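Local coordinates for protein 2-oxoadipate dioxygenase/decarboxylase (Pseudomonas putida, PDB 6W1H) that catalyses the iron-dependent, oxygen-consuming decarboxylation and hydroxylation of 2-oxoadipate to D-2-hydroxyglutarate in D-lysine catabolism, at residues L264-F269 and L400-A405. Numbering follows the deposited sequence.
Sequences LRQTSF and LPVSAA. With OOG (2-oxoadipic acid), chain C.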
ATOM      1  N   LEU A 264       1.884  -6.561   7.505  1.00 10.72           N
ATOM      2  CA  LEU A 264       3.118  -6.301   6.786  1.00 10.79           C
ATOM      3  C   LEU A 264       4.161  -5.758   7.752  1.00 10.79           C
ATOM      4  O   LEU A 264       3.849  -5.370   8.883  1.00 12.18           O
ATOM      5  CB  LEU A 264       2.900  -5.309   5.640  1.00 10.87           C
ATOM      6  CG  LEU A 264       2.516  -3.871   5.964  1.00 12.26           C
ATOM      7  CD1 LEU A 264       3.714  -3.038   6.375  1.00 13.20           C
ATOM      8  CD2 LEU A 264       1.840  -3.233   4.757  1.00 14.23           C
ATOM      9  N   ARG A 265       5.417  -5.804   7.307  1.00 11.74           N
ATOM     10  CA  ARG A 265       6.554  -5.212   7.991  1.00 11.83           C
ATOM     11  C   ARG A 265       7.152  -4.181   7.055  1.00 12.08           C
ATOM     12  O   ARG A 265       7.127  -4.350   5.818  1.00 11.71           O
ATOM     13  CB  ARG A 265       7.612  -6.265   8.338  1.00 11.86           C
ATOM     14  CG  ARG A 265       7.107  -7.421   9.188  1.00 13.04           C
ATOM     15  CD  ARG A 265       8.239  -8.349   9.644  1.00 14.25           C
ATOM     16  NE  ARG A 265       9.004  -7.747  10.732  1.00 15.47           N
ATOM     17  CZ  ARG A 265      10.268  -8.007  11.016  1.00 14.72           C
ATOM     18  NH1 ARG A 265      10.953  -8.889  10.310  1.00 18.02           N
ATOM     19  NH2 ARG A 265      10.824  -7.399  12.048  1.00 16.58           N
ATOM     20  N   GLN A 266       7.680  -3.103   7.649  1.00 14.33           N
ATOM     21  CA  GLN A 266       8.144  -1.971   6.854  1.00 14.27           C
ATOM     22  C   GLN A 266       9.335  -1.294   7.507  1.00 16.13           C
ATOM     23  O   GLN A 266       9.498  -1.323   8.722  1.00 17.57           O
ATOM     24  CB  GLN A 266       7.009  -0.953   6.691  1.00 15.40           C
ATOM     25  CG  GLN A 266       7.414   0.372   6.052  1.00 17.64           C
ATOM     26  CD  GLN A 266       7.943   1.400   7.062  1.00 17.89           C
ATOM     27  OE1 GLN A 266       8.181   1.079   8.246  1.00 19.80           O
ATOM     28  NE2 GLN A 266       8.126   2.635   6.607  1.00 19.03           N
ATOM     29  N   THR A 267      10.174  -0.686   6.678  1.00 15.71           N
ATOM     30  CA  THR A 267      11.148   0.299   7.139  1.00 15.11           C
ATOM     31  C   THR A 267      11.383   1.309   6.015  1.00 14.64           C
ATOM     32  O   THR A 267      10.929   1.132   4.881  1.00 13.80           O
ATOM     33  CB  THR A 267      12.437  -0.340   7.688  1.00 18.50           C
ATOM     34  OG1 THR A 267      13.248   0.690   8.290  1.00 19.72           O
ATOM     35  CG2 THR A 267      13.225  -1.078   6.632  1.00 18.73           C
ATOM     36  N   SER A 268      12.110   2.375   6.341  1.00 14.20           N
ATOM     37  CA  SER A 268      12.267   3.502   5.435  1.00 14.46           C
ATOM     38  C   SER A 268      13.709   3.982   5.460  1.00 13.39           C
ATOM     39  O   SER A 268      14.487   3.617   6.348  1.00 13.95           O
ATOM     40  CB  SER A 268      11.331   4.647   5.823  1.00 15.11           C
ATOM     41  OG  SER A 268      11.575   5.047   7.168  1.00 19.54           O
ATOM     42  N   PHE A 269      14.057   4.820   4.479  1.00 12.68           N
ATOM     43  CA  PHE A 269      15.397   5.369   4.337  1.00 11.64           C
ATOM     44  C   PHE A 269      15.322   6.688   3.582  1.00 11.89           C
ATOM     45  O   PHE A 269      14.316   7.006   2.956  1.00 12.76           O
ATOM     46  CB  PHE A 269      16.291   4.370   3.605  1.00 12.61           C
ATOM     47  CG  PHE A 269      15.797   4.007   2.227  1.00 13.75           C
ATOM     48  CD1 PHE A 269      14.906   2.965   2.066  1.00 15.68           C
ATOM     49  CD2 PHE A 269      16.224   4.704   1.099  1.00 13.76           C
ATOM     50  CE1 PHE A 269      14.437   2.616   0.825  1.00 16.94           C
ATOM     51  CE2 PHE A 269      15.751   4.363  -0.169  1.00 14.16           C
ATOM     52  CZ  PHE A 269      14.861   3.303  -0.298  1.00 15.99           C
ATOM     53  N   LEU A 400      -0.777  -0.542   7.448  1.00 12.34           N
ATOM     54  CA  LEU A 400      -0.814  -0.498   8.908  1.00 15.29           C
ATOM     55  C   LEU A 400      -1.594   0.691   9.450  1.00 18.74           C
ATOM     56  O   LEU A 400      -2.379   0.488  10.386  1.00 21.75           O
ATOM     57  CB  LEU A 400       0.605  -0.560   9.480  1.00 13.65           C
ATOM     58  CG  LEU A 400       1.408  -1.823   9.179  1.00 14.01           C
ATOM     59  CD1 LEU A 400       2.820  -1.652   9.759  1.00 14.98           C
ATOM     60  CD2 LEU A 400       0.735  -3.033   9.711  1.00 15.99           C
ATOM     61  N   PRO A 401      -1.385   1.952   8.995  1.00 17.30           N
ATOM     62  CA  PRO A 401      -0.384   2.451   8.040  1.00 16.10           C
ATOM     63  C   PRO A 401       0.875   3.016   8.719  1.00 18.09           C
ATOM     64  O   PRO A 401       0.915   3.172   9.947  1.00 18.86           O
ATOM     65  CB  PRO A 401      -1.125   3.614   7.375  1.00 15.93           C
ATOM     66  CG  PRO A 401      -1.933   4.207   8.527  1.00 18.04           C
ATOM     67  CD  PRO A 401      -2.262   3.052   9.466  1.00 18.47           C
ATOM     68  N   VAL A 402       1.899   3.355   7.952  1.00 18.13           N
ATOM     69  CA  VAL A 402       3.214   3.843   8.410  1.00 20.69           C
ATOM     70  C   VAL A 402       3.636   4.942   7.435  1.00 18.68           C
ATOM     71  O   VAL A 402       3.227   4.978   6.380  1.00 19.55           O
ATOM     72  CB  VAL A 402       4.238   2.689   8.476  1.00 24.95           C
ATOM     73  CG1 VAL A 402       4.542   2.066   7.124  1.00 22.76           C
ATOM     74  CG2 VAL A 402       5.534   3.101   9.166  1.00 28.74           C
ATOM     75  N   SER A 403       4.397   5.893   7.879  1.00 20.86           N
ATOM     76  CA  SER A 403       4.870   6.996   7.052  1.00 23.23           C
ATOM     77  C   SER A 403       6.375   6.883   6.862  1.00 23.62           C
ATOM     78  O   SER A 403       7.137   6.949   7.838  1.00 26.14           O
ATOM     79  CB  SER A 403       4.521   8.348   7.682  1.00 26.56           C
ATOM     80  OG  SER A 403       4.820   9.425   6.797  1.00 28.21           O
ATOM     81  N   ALA A 404       6.801   6.736   5.606  1.00 24.24           N
ATOM     82  CA  ALA A 404       8.231   6.705   5.320  1.00 25.42           C
ATOM     83  C   ALA A 404       8.908   8.016   5.691  1.00 29.16           C
ATOM     84  O   ALA A 404      10.082   8.016   6.088  1.00 29.96           O
ATOM     85  CB  ALA A 404       8.475   6.391   3.843  1.00 28.79           C
ATOM     86  N   ALA A 405       8.196   9.136   5.562  1.00 32.74           N
ATOM     87  CA  ALA A 405       8.736  10.450   5.873  1.00 38.64           C
ATOM     88  C   ALA A 405       8.547  10.826   7.335  1.00 41.40           C
ATOM     89  O   ALA A 405       8.863  11.954   7.707  1.00 41.01           O
ATOM     90  CB  ALA A 405       8.094  11.512   4.972  1.00 40.20           C
TER
HETATM   91  C2  OOG C 501       2.319   7.536   4.203  1.00 25.13           C
HETATM   92  C3  OOG C 501       1.122   6.894   3.521  1.00 22.24           C
HETATM   93  C4  OOG C 501       0.900   5.479   4.039  1.00 18.48           C
HETATM   94  C6  OOG C 501       2.164   3.173   4.069  1.00 16.19           C
HETATM   95  O4  OOG C 501       1.439   2.805   5.058  1.00 15.18           O
HETATM   96  O3  OOG C 501       3.117   2.465   3.617  1.00 16.21           O
HETATM   97  C5  OOG C 501       1.893   4.498   3.390  1.00 17.60           C
HETATM   98  C1  OOG C 501       2.400   9.044   3.898  1.00 23.78           C
HETATM   99  O1  OOG C 501       3.183   9.726   4.482  1.00 24.60           O
HETATM  100  O2  OOG C 501       1.574   9.652   2.948  1.00 22.39           O
HETATM  101  O5  OOG C 501       2.453   4.709   2.363  1.00 17.60           O
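Q266 extends toward V402 with CG trans to the backbone N (chi1 172°), and a sharp bend at chi2 (-87°) then lays its amide broadside against the valine. Both valine methyls sit over one face of that amide: CG1 is 3.5 Å from Q266 CD, while V402 CG2 comes equally close, 3.5 Å, to Q266 OE1. The polar end of the glutamine has its partner in the metal shell, NE2 donating to OE2 of E294, an iron ligand. Q266 thus lies between this first-shell carboxylate and V402, whose backbone N donates a nearly straight bond (171°) to O4 of 2-oxoadipate at 3.0 Å. Were this glutamine an alanine, E294 would probably lose its second-shell hydrogen bond and the V402 methyls the flat surface they rest on. Strand 264-276 pairs antiparallel with strand 287-298, which carries E294, in this member of the glyoxalase clan; the substrate-binding loop 400-405 follows strand 264-276 in nearly the same direction, joined mainly by side chains. In this crystal nickel occupies the metal site. At one end of the contact, CD1 of L264 meets CD1 of L400 at 3.8 Å, and L400 CD2 lies 4.0 Å from L264 O, a buried carbonyl oxygen that has no polar partner. Toward the other end S268 packs its CB against the methyl of A404, and S268 OG makes at most a weak bond to A404 O. Between V402 and A404, S403, whose CB points away from the strand, donates from OG to O1 of 2-oxoadipate at 2.9 Å; R74 also hydrogen-bonds the substrate.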